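Local coordinates for protein 4-amino-4-deoxy-L-arabinose transferase or related glycosyltransferases of PMT family (Cupriavidus metallidurans, PDB 5EZM) that probably transfers aminoarabinose from a polyprenyl-phosphate carrier to lipid A, as an integral-membrane, zinc-binding glycosyltransferase of the GT-C fold, at residues A324-F335 with I349-L359. Numbering follows the deposited sequence.
With DSL (mono-trans, octa-cis decaprenyl-phosphate), chain C.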
ATOM      1  N   ALA A 324      20.585 -16.145  -2.517  1.00 87.51           N
ATOM      2  CA  ALA A 324      20.396 -15.144  -3.565  1.00 85.18           C
ATOM      3  C   ALA A 324      19.550 -15.693  -4.708  1.00 85.10           C
ATOM      4  O   ALA A 324      18.699 -14.984  -5.257  1.00 82.51           O
ATOM      5  CB  ALA A 324      21.750 -14.661  -4.081  1.00 86.47           C
ATOM      6  N   LEU A 325      19.768 -16.959  -5.077  1.00 87.32           N
ATOM      7  CA  LEU A 325      18.921 -17.593  -6.084  1.00 86.34           C
ATOM      8  C   LEU A 325      17.472 -17.663  -5.616  1.00 85.73           C
ATOM      9  O   LEU A 325      16.546 -17.515  -6.422  1.00 87.16           O
ATOM     10  CB  LEU A 325      19.453 -18.989  -6.410  1.00 87.55           C
ATOM     11  CG  LEU A 325      18.616 -19.871  -7.338  1.00 87.72           C
ATOM     12  CD1 LEU A 325      18.491 -19.253  -8.719  1.00 87.09           C
ATOM     13  CD2 LEU A 325      19.212 -21.267  -7.430  1.00 90.23           C
ATOM     14  N   MET A 326      17.255 -17.878  -4.316  1.00 83.96           N
ATOM     15  CA  MET A 326      15.891 -17.915  -3.798  1.00 83.82           C
ATOM     16  C   MET A 326      15.226 -16.547  -3.899  1.00 81.93           C
ATOM     17  O   MET A 326      14.044 -16.449  -4.252  1.00 82.04           O
ATOM     18  CB  MET A 326      15.887 -18.404  -2.351  1.00 85.59           C
ATOM     19  CG  MET A 326      14.507 -18.433  -1.715  1.00 85.11           C
ATOM     20  SD  MET A 326      13.451 -19.715  -2.418  1.00 88.88           S
ATOM     21  CE  MET A 326      14.251 -21.195  -1.803  1.00 91.65           C
ATOM     22  N   ALA A 327      15.966 -15.480  -3.592  1.00 79.64           N
ATOM     23  CA  ALA A 327      15.408 -14.138  -3.735  1.00 77.17           C
ATOM     24  C   ALA A 327      15.122 -13.814  -5.196  1.00 78.82           C
ATOM     25  O   ALA A 327      14.086 -13.216  -5.516  1.00 77.26           O
ATOM     26  CB  ALA A 327      16.361 -13.106  -3.131  1.00 75.85           C
ATOM     27  N   GLY A 328      16.025 -14.207  -6.096  1.00 81.18           N
ATOM     28  CA  GLY A 328      15.812 -13.939  -7.507  1.00 80.75           C
ATOM     29  C   GLY A 328      14.618 -14.684  -8.073  1.00 80.47           C
ATOM     30  O   GLY A 328      13.842 -14.127  -8.853  1.00 80.30           O
ATOM     31  N   ILE A 329      14.456 -15.954  -7.693  1.00 80.82           N
ATOM     32  CA  ILE A 329      13.282 -16.704  -8.126  1.00 80.85           C
ATOM     33  C   ILE A 329      12.021 -16.131  -7.492  1.00 78.92           C
ATOM     34  O   ILE A 329      10.943 -16.161  -8.097  1.00 80.62           O
ATOM     35  CB  ILE A 329      13.464 -18.200  -7.808  1.00 81.64           C
ATOM     36  CG1 ILE A 329      14.606 -18.776  -8.646  1.00 83.93           C
ATOM     37  CG2 ILE A 329      12.180 -18.971  -8.063  1.00 81.97           C
ATOM     38  CD1 ILE A 329      14.874 -20.243  -8.397  1.00 87.15           C
ATOM     39  N   TRP A 330      12.131 -15.596  -6.276  1.00 75.44           N
ATOM     40  CA  TRP A 330      11.022 -14.870  -5.668  1.00 69.98           C
ATOM     41  C   TRP A 330      10.576 -13.716  -6.561  1.00 68.11           C
ATOM     42  O   TRP A 330       9.436 -13.684  -7.044  1.00 70.02           O
ATOM     43  CB  TRP A 330      11.451 -14.371  -4.285  1.00 66.55           C
ATOM     44  CG  TRP A 330      10.402 -13.660  -3.493  1.00 61.85           C
ATOM     45  CD1 TRP A 330      10.064 -12.341  -3.575  1.00 58.76           C
ATOM     46  CD2 TRP A 330       9.577 -14.223  -2.469  1.00 59.09           C
ATOM     47  NE1 TRP A 330       9.067 -12.051  -2.674  1.00 54.94           N
ATOM     48  CE2 TRP A 330       8.751 -13.192  -1.984  1.00 55.05           C
ATOM     49  CE3 TRP A 330       9.446 -15.503  -1.923  1.00 58.33           C
ATOM     50  CZ2 TRP A 330       7.811 -13.401  -0.980  1.00 53.04           C
ATOM     51  CZ3 TRP A 330       8.514 -15.705  -0.927  1.00 55.37           C
ATOM     52  CH2 TRP A 330       7.709 -14.662  -0.466  1.00 52.64           C
ATOM     53  N   ALA A 331      11.492 -12.781  -6.828  1.00 66.19           N
ATOM     54  CA  ALA A 331      11.150 -11.592  -7.603  1.00 65.06           C
ATOM     55  C   ALA A 331      10.672 -11.953  -9.006  1.00 68.30           C
ATOM     56  O   ALA A 331       9.636 -11.458  -9.469  1.00 68.40           O
ATOM     57  CB  ALA A 331      12.353 -10.652  -7.668  1.00 63.31           C
ATOM     58  N   ILE A 332      11.414 -12.818  -9.702  1.00 70.71           N
ATOM     59  CA  ILE A 332      11.085 -13.131 -11.090  1.00 74.94           C
ATOM     60  C   ILE A 332       9.770 -13.899 -11.170  1.00 77.34           C
ATOM     61  O   ILE A 332       8.894 -13.578 -11.983  1.00 78.81           O
ATOM     62  CB  ILE A 332      12.233 -13.912 -11.754  1.00 78.66           C
ATOM     63  CG1 ILE A 332      13.504 -13.063 -11.802  1.00 79.79           C
ATOM     64  CG2 ILE A 332      11.836 -14.348 -13.157  1.00 79.03           C
ATOM     65  CD1 ILE A 332      14.744 -13.840 -12.209  1.00 80.98           C
ATOM     66  N   ALA A 333       9.614 -14.923 -10.330  1.00 75.92           N
ATOM     67  CA  ALA A 333       8.409 -15.745 -10.375  1.00 75.18           C
ATOM     68  C   ALA A 333       7.167 -14.925 -10.050  1.00 74.10           C
ATOM     69  O   ALA A 333       6.148 -15.019 -10.744  1.00 76.95           O
ATOM     70  CB  ALA A 333       8.541 -16.925  -9.415  1.00 76.85           C
ATOM     71  N   ILE A 334       7.227 -14.110  -8.994  1.00 70.30           N
ATOM     72  CA  ILE A 334       6.067 -13.291  -8.654  1.00 67.37           C
ATOM     73  C   ILE A 334       5.794 -12.268  -9.753  1.00 69.59           C
ATOM     74  O   ILE A 334       4.633 -12.010 -10.113  1.00 69.66           O
ATOM     75  CB  ILE A 334       6.275 -12.628  -7.281  1.00 62.47           C
ATOM     76  CG1 ILE A 334       6.277 -13.696  -6.186  1.00 63.14           C
ATOM     77  CG2 ILE A 334       5.197 -11.600  -7.009  1.00 59.64           C
ATOM     78  CD1 ILE A 334       6.574 -13.160  -4.810  1.00 63.03           C
ATOM     79  N   PHE A 335       6.858 -11.697 -10.327  1.00 71.01           N
ATOM     80  CA  PHE A 335       6.699 -10.728 -11.407  1.00 69.81           C
ATOM     81  C   PHE A 335       5.972 -11.341 -12.596  1.00 74.51           C
ATOM     82  O   PHE A 335       5.009 -10.763 -13.111  1.00 77.91           O
ATOM     83  CB  PHE A 335       8.063 -10.187 -11.834  1.00 67.98           C
ATOM     84  CG  PHE A 335       7.994  -9.177 -12.946  1.00 66.33           C
ATOM     85  CD1 PHE A 335       7.817  -7.833 -12.667  1.00 65.80           C
ATOM     86  CD2 PHE A 335       8.114  -9.570 -14.269  1.00 66.67           C
ATOM     87  CE1 PHE A 335       7.753  -6.899 -13.689  1.00 66.85           C
ATOM     88  CE2 PHE A 335       8.050  -8.644 -15.293  1.00 67.38           C
ATOM     89  CZ  PHE A 335       7.869  -7.308 -15.005  1.00 66.58           C
ATOM     90  N   ILE A 349       2.733  -5.871  -7.453  1.00 64.96           N
ATOM     91  CA  ILE A 349       4.143  -6.182  -7.662  1.00 61.70           C
ATOM     92  C   ILE A 349       5.015  -5.804  -6.472  1.00 60.95           C
ATOM     93  O   ILE A 349       6.207  -6.147  -6.461  1.00 66.12           O
ATOM     94  CB  ILE A 349       4.650  -5.504  -8.952  1.00 58.00           C
ATOM     95  CG1 ILE A 349       5.723  -6.363  -9.609  1.00 61.38           C
ATOM     96  CG2 ILE A 349       5.195  -4.118  -8.668  1.00 56.09           C
ATOM     97  CD1 ILE A 349       5.298  -7.795  -9.804  1.00 64.83           C
ATOM     98  N   VAL A 350       4.456  -5.139  -5.455  1.00 55.33           N
ATOM     99  CA  VAL A 350       5.280  -4.682  -4.328  1.00 52.74           C
ATOM    100  C   VAL A 350       6.013  -5.815  -3.621  1.00 56.74           C
ATOM    101  O   VAL A 350       7.186  -5.628  -3.265  1.00 58.36           O
ATOM    102  CB  VAL A 350       4.437  -3.825  -3.372  1.00 47.91           C
ATOM    103  CG1 VAL A 350       5.265  -3.398  -2.179  1.00 45.46           C
ATOM    104  CG2 VAL A 350       3.898  -2.593  -4.096  1.00 47.56           C
ATOM    105  N   PRO A 351       5.421  -6.995  -3.382  1.00 58.98           N
ATOM    106  CA  PRO A 351       6.159  -8.052  -2.661  1.00 59.55           C
ATOM    107  C   PRO A 351       7.496  -8.462  -3.278  1.00 63.94           C
ATOM    108  O   PRO A 351       8.266  -9.160  -2.604  1.00 65.61           O
ATOM    109  CB  PRO A 351       5.173  -9.226  -2.664  1.00 56.15           C
ATOM    110  CG  PRO A 351       3.859  -8.583  -2.646  1.00 54.98           C
ATOM    111  CD  PRO A 351       3.996  -7.353  -3.513  1.00 57.90           C
ATOM    112  N   VAL A 352       7.808  -8.067  -4.516  1.00 65.28           N
ATOM    113  CA  VAL A 352       9.111  -8.427  -5.069  1.00 68.18           C
ATOM    114  C   VAL A 352      10.219  -7.509  -4.570  1.00 67.42           C
ATOM    115  O   VAL A 352      11.399  -7.879  -4.650  1.00 70.44           O
ATOM    116  CB  VAL A 352       9.104  -8.421  -6.609  1.00 70.34           C
ATOM    117  CG1 VAL A 352       7.876  -9.132  -7.141  1.00 72.89           C
ATOM    118  CG2 VAL A 352       9.189  -6.998  -7.150  1.00 69.33           C
ATOM    119  N   ILE A 353       9.875  -6.330  -4.043  1.00 62.54           N
ATOM    120  CA  ILE A 353      10.900  -5.347  -3.685  1.00 61.70           C
ATOM    121  C   ILE A 353      11.834  -5.848  -2.588  1.00 66.03           C
ATOM    122  O   ILE A 353      13.058  -5.703  -2.741  1.00 68.51           O
ATOM    123  CB  ILE A 353      10.241  -4.001  -3.333  1.00 58.43           C
ATOM    124  CG1 ILE A 353       9.431  -3.482  -4.523  1.00 58.50           C
ATOM    125  CG2 ILE A 353      11.293  -2.981  -2.918  1.00 55.88           C
ATOM    126  CD1 ILE A 353      10.259  -3.222  -5.762  1.00 59.43           C
ATOM    127  N   PRO A 354      11.351  -6.425  -1.473  1.00 65.02           N
ATOM    128  CA  PRO A 354      12.300  -6.900  -0.444  1.00 63.48           C
ATOM    129  C   PRO A 354      13.358  -7.842  -0.992  1.00 63.84           C
ATOM    130  O   PRO A 354      14.551  -7.660  -0.715  1.00 62.63           O
ATOM    131  CB  PRO A 354      11.385  -7.590   0.575  1.00 62.09           C
ATOM    132  CG  PRO A 354      10.081  -6.929   0.413  1.00 60.68           C
ATOM    133  CD  PRO A 354       9.954  -6.631  -1.047  1.00 61.48           C
ATOM    134  N   ALA A 355      12.949  -8.843  -1.778  1.00 64.67           N
ATOM    135  CA  ALA A 355      13.911  -9.750  -2.393  1.00 67.66           C
ATOM    136  C   ALA A 355      14.941  -8.978  -3.206  1.00 67.40           C
ATOM    137  O   ALA A 355      16.155  -9.170  -3.039  1.00 67.19           O
ATOM    138  CB  ALA A 355      13.182 -10.770  -3.270  1.00 69.15           C
ATOM    139  N   LEU A 356      14.471  -8.081  -4.080  1.00 64.42           N
ATOM    140  CA  LEU A 356      15.377  -7.201  -4.811  1.00 60.22           C
ATOM    141  C   LEU A 356      16.332  -6.497  -3.858  1.00 62.17           C
ATOM    142  O   LEU A 356      17.546  -6.445  -4.103  1.00 66.74           O
ATOM    143  CB  LEU A 356      14.581  -6.181  -5.623  1.00 52.75           C
ATOM    144  CG  LEU A 356      13.729  -6.743  -6.760  1.00 49.83           C
ATOM    145  CD1 LEU A 356      12.975  -5.622  -7.454  1.00 48.39           C
ATOM    146  CD2 LEU A 356      14.592  -7.515  -7.749  1.00 48.48           C
ATOM    147  N   GLY A 357      15.799  -5.975  -2.747  1.00 58.74           N
ATOM    148  CA  GLY A 357      16.654  -5.370  -1.738  1.00 60.08           C
ATOM    149  C   GLY A 357      17.813  -6.264  -1.354  1.00 64.70           C
ATOM    150  O   GLY A 357      18.979  -5.861  -1.428  1.00 66.11           O
ATOM    151  N   ILE A 358      17.509  -7.514  -0.985  1.00 64.67           N
ATOM    152  CA  ILE A 358      18.562  -8.474  -0.661  1.00 63.42           C
ATOM    153  C   ILE A 358      19.583  -8.524  -1.786  1.00 65.42           C
ATOM    154  O   ILE A 358      20.788  -8.353  -1.563  1.00 67.91           O
ATOM    155  CB  ILE A 358      17.961  -9.864  -0.388  1.00 62.31           C
ATOM    156  CG1 ILE A 358      16.976  -9.801   0.780  1.00 60.34           C
ATOM    157  CG2 ILE A 358      19.064 -10.882  -0.117  1.00 63.43           C
ATOM    158  CD1 ILE A 358      16.370 -11.143   1.125  1.00 62.01           C
ATOM    159  N   LEU A 359      19.109  -8.717  -3.020  1.00 66.46           N
ATOM    160  CA  LEU A 359      20.020  -8.756  -4.156  1.00 68.51           C
ATOM    161  C   LEU A 359      20.836  -7.473  -4.233  1.00 68.87           C
ATOM    162  O   LEU A 359      22.069  -7.513  -4.344  1.00 70.72           O
ATOM    163  CB  LEU A 359      19.243  -8.988  -5.452  1.00 68.61           C
ATOM    164  CG  LEU A 359      18.588 -10.366  -5.580  1.00 69.91           C
ATOM    165  CD1 LEU A 359      17.994 -10.565  -6.970  1.00 68.86           C
ATOM    166  CD2 LEU A 359      19.593 -11.460  -5.259  1.00 73.29           C
TER
HETATM  167  C21 DSL C 602      10.174 -19.118  -1.262  1.00 81.97           C
HETATM  168  C22 DSL C 602       9.591 -19.347   0.121  1.00 82.64           C
HETATM  169  C23 DSL C 602       9.717 -18.266   1.187  1.00 84.58           C
HETATM  170  C24 DSL C 602       8.965 -20.502   0.398  1.00 81.65           C
HETATM  171  C25 DSL C 602       8.363 -20.745   1.805  1.00 80.59           C
HETATM  172  C26 DSL C 602       6.944 -21.352   1.626  1.00 80.40           C
HETATM  173  C27 DSL C 602       6.855 -22.722   2.382  1.00 81.00           C
HETATM  174  C28 DSL C 602       7.786 -22.998   3.587  1.00 81.50           C
HETATM  175  C29 DSL C 602       5.967 -23.654   1.982  1.00 82.52           C
HETATM  176  C30 DSL C 602       5.034 -23.372   0.777  1.00 83.52           C
HETATM  177  C31 DSL C 602       4.642 -24.716   0.076  1.00 83.68           C
HETATM  178  C32 DSL C 602       3.082 -24.811  -0.066  1.00 83.34           C
HETATM  179  C33 DSL C 602       2.221 -25.254   1.132  1.00 82.79           C
HETATM  180  C34 DSL C 602       2.491 -24.515  -1.249  1.00 83.61           C
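Trp330 of 324-335 reaches across to the turn at Ile349-Val352, where its NE1 donates a hydrogen bond to Pro351 O at 3.0 Å. The acceptor lies almost in the indole plane and the N-H points nearly straight at it (163°), although the donor stands well above the carbonyl plane. With CG anti to the backbone N (chi1 -177°), the indole spans two partners: CD1 meets Ala355 CB at 3.5 Å, while on the six-membered ring CZ3 approaches C23 of the decaprenyl phosphate at 3.5 Å. Ile334 CD1, one helical turn on, lies above one face of the indole, offset toward the rim. The side chains of Ile334 and Val352 slide past each other in opposite directions, Ile334 CG2 to Val352 CG1 3.6 Å.

Between these larger groups the axes of the two roughly antiparallel helical segments (146° between their directions) approach to 8.3 Å through small residues. Ala327 CB and Ala355 CB meet at 3.9 Å, and Ala331 CB fits between Val352 and Leu356 CD2. At one end Leu359 forks against the helix, CD1 at Gly328 CA and CD2 against Ala324 O and CB; at the other, Ile349 CD1 touches Phe335 CA and ring atom CD1, the two side chains running obliquely. Met326 SD joins Trp330 at the lipid.

Replacing Trp330 with an alanine removes the indole, which would probably leave Pro351 O without this donor and open a gap between Ala355 and the prenyl chain. The chemistry is that of a buried, apolar helical hairpin, predicted to span the membrane: one indole both donates to a turn carbonyl and walls the lipid-carrier pocket.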